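Local coordinates for protein AT27789p (Drosophila melanogaster, PDB 5UZM) that binds RNA, probably mRNA, as a fly homologue of hnRNP F/H and is represented here by its second quasi-RNA recognition motif, at residues A[65-69]-A[82-86]; A[55-59]-A[86-91]. All coordinates share one frame; numbering follows the deposited sequence.

Overall arrangement
Both contacts reach the same antiparallel sheet of the RNA recognition motif, through strands separated by strand 10-14. In contact 1, helix 62-69 packs against strand 79-85; in contact 2, helix 88-94 packs against strand 54-58. Each is partly buried, but contact 2 has more buried residues, and its centre is an aromatic ring under a methionine. Contact 1 runs from the apolar core at Ala68 and Ile83 out to a surface salt bridge. The contacts share Ser86, on the connection from strand 79-85 to helix 88-94, and they touch where the Phe59 ring meets Thr65 and Ala68.

Contact 1: A[65-69]-A[82-86]; sequences TEQAL and EIFRS
Glu66 and Arg85 close the outer side of this contact with a two-pronged salt bridge. The guanidinium grips end-on: Arg85 NH1 donates to Glu66 OE1 at 3.1 Å and Arg85 NH2 to Glu66 OE2 at 2.6 Å. Both bonds are nearly straight, and both oxygens lie close to the guanidinium plane. The carboxylate is tilted 39° against that plane; OE1 is approached on its syn side but well out of the carboxylate plane, and OE2 from above it. The long arginine chain spans from the strand to Glu66, and a bend at chi3 (61°) turns the guanidinium toward the carboxylate. The bond belongs to the conformer described, one of two modelled for Arg85.

Leu69, one helical turn after Glu66, supplies the apolar layer beneath the ion pair. Its CD1 lies over one guanidinium face, 3.3 Å from Arg85 NH1, towards the rim, while CD2 meets Ile83 CG2 at 4.1 Å. Ile83 points into the interface, and its CD1 meets the backbone carbonyl of Ala68, 3.3 Å from Ala68 O; the small methyl of Ala68 packs among Phe29 and Phe59.

These residues join helix 62-69 to strand 79-85 of the RNA recognition motif, with segment axes 8.7 Å apart. The branched aliphatic chains of Leu69 and Ile83 pack the inner side, whereas the ion pair on the exposed outer side is probably not fixed in one position, given the two arginine conformers.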
loop_
_atom_site.group_PDB
_atom_site.type_symbol
_atom_site.label_atom_id
_atom_site.label_comp_id
_atom_site.label_asym_id
_atom_site.label_seq_id
_atom_site.Cartn_x
_atom_site.Cartn_y
_atom_site.Cartn_z
ATOM N N THR A 65 4.057 9.504 4.252
ATOM C CA THR A 65 4.627 8.171 4.417
ATOM C C THR A 65 4.832 7.839 5.887
ATOM O O THR A 65 4.571 6.711 6.333
ATOM C CB THR A 65 5.945 8.084 3.635
ATOM O OG1 THR A 65 5.682 8.442 2.270
ATOM C CG2 THR A 65 6.510 6.676 3.707
ATOM N N GLU A 66 5.294 8.814 6.682
ATOM C CA GLU A 66 5.518 8.519 8.084
ATOM C C GLU A 66 4.200 8.299 8.813
ATOM O O GLU A 66 4.109 7.415 9.664
ATOM C CB GLU A 66 6.324 9.640 8.737
ATOM C CG GLU A 66 7.683 9.857 8.079
ATOM C CD GLU A 66 8.736 8.818 8.455
ATOM O OE1 GLU A 66 8.546 8.045 9.431
ATOM O OE2 GLU A 66 9.788 8.810 7.775
ATOM N N GLN A 67 3.159 9.071 8.466
ATOM C CA GLN A 67 1.854 8.829 9.066
ATOM C C GLN A 67 1.289 7.478 8.630
ATOM O O GLN A 67 0.596 6.826 9.422
ATOM C CB GLN A 67 0.883 9.936 8.693
ATOM C CG GLN A 67 1.243 11.322 9.279
ATOM C CD GLN A 67 0.259 12.360 8.855
ATOM O OE1 GLN A 67 0.605 13.354 8.220
ATOM N NE2 GLN A 67 -0.997 12.119 9.173
ATOM N N ALA A 68 1.577 7.040 7.400
ATOM C CA ALA A 68 1.094 5.718 6.977
ATOM C C ALA A 68 1.752 4.639 7.798
ATOM O O ALA A 68 1.104 3.703 8.260
ATOM C CB ALA A 68 1.385 5.488 5.504
ATOM N N LEU A 69 3.066 4.755 8.008
ATOM C CA LEU A 69 3.742 3.770 8.837
ATOM C C LEU A 69 3.188 3.735 10.253
ATOM O O LEU A 69 3.182 2.679 10.898
ATOM C CB LEU A 69 5.249 4.066 8.845
ATOM C CG LEU A 69 5.834 3.756 7.484
ATOM C CD1 LEU A 69 7.046 4.648 7.258
ATOM C CD2 LEU A 69 6.223 2.314 7.460
ATOM N N GLU A 82 0.029 -5.153 8.069
ATOM C CA GLU A 82 1.427 -4.815 8.331
ATOM C C GLU A 82 1.904 -3.825 7.297
ATOM O O GLU A 82 1.638 -3.993 6.104
ATOM C CB GLU A 82 2.298 -6.075 8.298
ATOM C CG GLU A 82 1.765 -7.200 9.186
ATOM C CD GLU A 82 2.468 -8.511 8.884
ATOM O OE1 GLU A 82 3.631 -8.647 9.327
ATOM O OE2 GLU A 82 1.887 -9.371 8.163
ATOM N N ILE A 83 2.676 -2.818 7.716
ATOM C CA ILE A 83 3.112 -1.743 6.835
ATOM C C ILE A 83 4.622 -1.573 6.974
ATOM O O ILE A 83 5.134 -1.505 8.096
ATOM C CB ILE A 83 2.401 -0.416 7.164
ATOM C CG1 ILE A 83 0.873 -0.636 7.225
ATOM C CG2 ILE A 83 2.746 0.674 6.172
ATOM C CD1 ILE A 83 0.139 0.608 7.686
ATOM N N PHE A 84 5.329 -1.546 5.847
ATOM C CA PHE A 84 6.787 -1.409 5.853
ATOM C C PHE A 84 7.245 -0.264 4.967
ATOM O O PHE A 84 6.671 -0.021 3.905
ATOM C CB PHE A 84 7.481 -2.687 5.317
ATOM C CG PHE A 84 7.003 -3.939 5.940
ATOM C CD1 PHE A 84 7.605 -4.429 7.094
ATOM C CD2 PHE A 84 5.915 -4.641 5.407
ATOM C CE1 PHE A 84 7.144 -5.598 7.694
ATOM C CE2 PHE A 84 5.464 -5.811 6.004
ATOM C CZ PHE A 84 6.080 -6.293 7.144
ATOM N N ARG A 85 8.358 0.377 5.360
ATOM C CA ARG A 85 8.989 1.368 4.499
ATOM C C ARG A 85 9.515 0.700 3.236
ATOM O O ARG A 85 10.001 -0.431 3.274
ATOM C CB ARG A 85 10.139 2.068 5.233
ATOM C CG ARG A 85 9.915 2.273 6.731
ATOM C CD ARG A 85 11.054 3.112 7.316
ATOM N NE ARG A 85 11.065 4.417 6.675
ATOM C CZ ARG A 85 10.538 5.512 7.207
ATOM N NH1 ARG A 85 9.989 5.470 8.412
ATOM N NH2 ARG A 85 10.568 6.656 6.536
ATOM N N SER A 86 9.406 1.406 2.117
ATOM C CA SER A 86 9.745 0.845 0.831
ATOM C C SER A 86 10.380 1.902 -0.057
ATOM O O SER A 86 10.960 2.879 0.444
ATOM C CB SER A 86 8.489 0.247 0.174
ATOM O OG SER A 86 8.849 -0.518 -0.947
#

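Contact 2: A[55-59]-A[86-91]; sequences AFVQF and SSIAEM
Phe56 lies beneath Met91, whose CA sits over the centre of the ring, 3.8 Å from the centroid and 11° off its normal, a CH-pi contact. The methionine runs past the phenylalanine in the opposite direction, its chain extended with CG anti to the backbone N (chi1 177°). That carries its methyl CE to 3.6 Å from Phe56 CB. Long and flexible, methionine can follow the ring down to the strand and also reach Gln58, whose CG is 3.5 Å from Met91 CE in the conformer described.

Phe56 falls where the RNP1 signature of an RNA recognition motif usually has an aromatic residue on the sheet's RNA-binding face. Here the C-terminal helix 88-94 covers it, consistent with the different RNA recognition of quasi-RRMs.

At the ring edge lie Ser86 OG, 3.4 Å from Phe56 CE2, and Glu90 CD; the methylene Glu90 CG also packs 3.9 Å from Phe56 CE2. Ser86 OG donates to Glu90 OE2, though the modelled distance is too short to be trusted; Glu90 OE1 has Lys12 as a salt-bridge partner. Ser87, at the N-cap, accepts from Glu90 N through its OG at 3.1 Å, its hydroxyl serving a first-turn backbone N-H that has no helix carbonyl to meet.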
loop_
_atom_site.group_PDB
_atom_site.type_symbol
_atom_site.label_atom_id
_atom_site.label_comp_id
_atom_site.label_asym_id
_atom_site.label_seq_id
_atom_site.Cartn_x
_atom_site.Cartn_y
_atom_site.Cartn_z
ATOM N N ALA A 55 0.662 -5.209 -1.216
ATOM C CA ALA A 55 0.390 -4.082 -2.103
ATOM C C ALA A 55 1.460 -3.037 -1.875
ATOM O O ALA A 55 2.134 -3.058 -0.857
ATOM C CB ALA A 55 -0.986 -3.466 -1.860
ATOM N N PHE A 56 1.579 -2.092 -2.808
ATOM C CA PHE A 56 2.443 -0.929 -2.622
ATOM C C PHE A 56 1.571 0.308 -2.736
ATOM O O PHE A 56 0.634 0.318 -3.536
ATOM C CB PHE A 56 3.542 -0.850 -3.666
ATOM C CG PHE A 56 4.612 -1.868 -3.478
ATOM C CD1 PHE A 56 4.447 -3.129 -3.989
ATOM C CD2 PHE A 56 5.755 -1.571 -2.764
ATOM C CE1 PHE A 56 5.433 -4.101 -3.817
ATOM C CE2 PHE A 56 6.726 -2.543 -2.578
ATOM C CZ PHE A 56 6.574 -3.784 -3.113
ATOM N N VAL A 57 1.841 1.322 -1.923
ATOM C CA VAL A 57 1.098 2.580 -1.968
ATOM C C VAL A 57 2.113 3.715 -2.009
ATOM O O VAL A 57 3.054 3.739 -1.210
ATOM C CB VAL A 57 0.136 2.718 -0.762
ATOM C CG1 VAL A 57 -0.591 4.074 -0.794
ATOM C CG2 VAL A 57 -0.867 1.531 -0.754
ATOM N N GLN A 58 1.914 4.636 -2.945
ATOM C CA GLN A 58 2.776 5.793 -3.167
ATOM C C GLN A 58 2.063 7.041 -2.681
ATOM O O GLN A 58 0.944 7.295 -3.122
ATOM C CB GLN A 58 3.059 5.978 -4.652
ATOM C CG GLN A 58 3.769 4.869 -5.291
ATOM C CD GLN A 58 4.359 5.277 -6.625
ATOM O OE1 GLN A 58 4.277 4.544 -7.610
ATOM N NE2 GLN A 58 4.956 6.463 -6.661
ATOM N N PHE A 59 2.731 7.838 -1.849
ATOM C CA PHE A 59 2.193 9.087 -1.322
ATOM C C PHE A 59 2.865 10.299 -1.962
ATOM O O PHE A 59 3.916 10.206 -2.594
ATOM C CB PHE A 59 2.373 9.143 0.195
ATOM C CG PHE A 59 1.669 8.026 0.916
ATOM C CD1 PHE A 59 0.309 8.135 1.210
ATOM C CD2 PHE A 59 2.338 6.871 1.270
ATOM C CE1 PHE A 59 -0.355 7.089 1.845
ATOM C CE2 PHE A 59 1.670 5.809 1.927
ATOM C CZ PHE A 59 0.317 5.925 2.193
ATOM N N SER A 86 9.406 1.406 2.117
ATOM C CA SER A 86 9.745 0.845 0.831
ATOM C C SER A 86 10.380 1.902 -0.057
ATOM O O SER A 86 10.960 2.879 0.444
ATOM C CB SER A 86 8.489 0.247 0.174
ATOM O OG SER A 86 8.849 -0.518 -0.947
ATOM N N SER A 87 10.258 1.716 -1.364
ATOM C CA SER A 87 10.919 2.559 -2.357
ATOM C C SER A 87 10.254 2.357 -3.705
ATOM O O SER A 87 9.627 1.331 -3.960
ATOM C CB SER A 87 12.409 2.222 -2.473
ATOM O OG SER A 87 12.545 0.904 -2.983
ATOM N N ILE A 88 10.431 3.345 -4.589
ATOM C CA ILE A 88 9.886 3.250 -5.932
ATOM C C ILE A 88 10.472 2.046 -6.659
ATOM O O ILE A 88 9.753 1.311 -7.340
ATOM C CB ILE A 88 10.161 4.552 -6.712
ATOM C CG1 ILE A 88 9.554 5.754 -5.989
ATOM C CG2 ILE A 88 9.622 4.451 -8.127
ATOM C CD1 ILE A 88 8.111 5.960 -6.258
ATOM N N ALA A 89 11.789 1.825 -6.522
ATOM C CA ALA A 89 12.416 0.696 -7.217
ATOM C C ALA A 89 11.831 -0.636 -6.754
ATOM O O ALA A 89 11.612 -1.538 -7.565
ATOM C CB ALA A 89 13.933 0.714 -7.012
ATOM N N GLU A 90 11.563 -0.782 -5.453
ATOM C CA GLU A 90 10.953 -2.026 -4.990
ATOM C C GLU A 90 9.538 -2.165 -5.536
ATOM O O GLU A 90 9.125 -3.258 -5.948
ATOM C CB GLU A 90 10.969 -2.089 -3.461
ATOM C CG GLU A 90 10.466 -3.449 -2.940
ATOM C CD GLU A 90 10.362 -3.546 -1.403
ATOM O OE1 GLU A 90 10.398 -4.681 -0.870
ATOM O OE2 GLU A 90 10.225 -2.514 -0.722
ATOM N N MET A 91 8.779 -1.066 -5.555
ATOM C CA MET A 91 7.435 -1.113 -6.129
ATOM C C MET A 91 7.481 -1.502 -7.604
ATOM O O MET A 91 6.705 -2.356 -8.060
ATOM C CB MET A 91 6.754 0.249 -5.943
ATOM C CG MET A 91 5.361 0.366 -6.572
ATOM S SD MET A 91 4.657 1.936 -6.036
ATOM C CE MET A 91 2.892 1.606 -6.252
#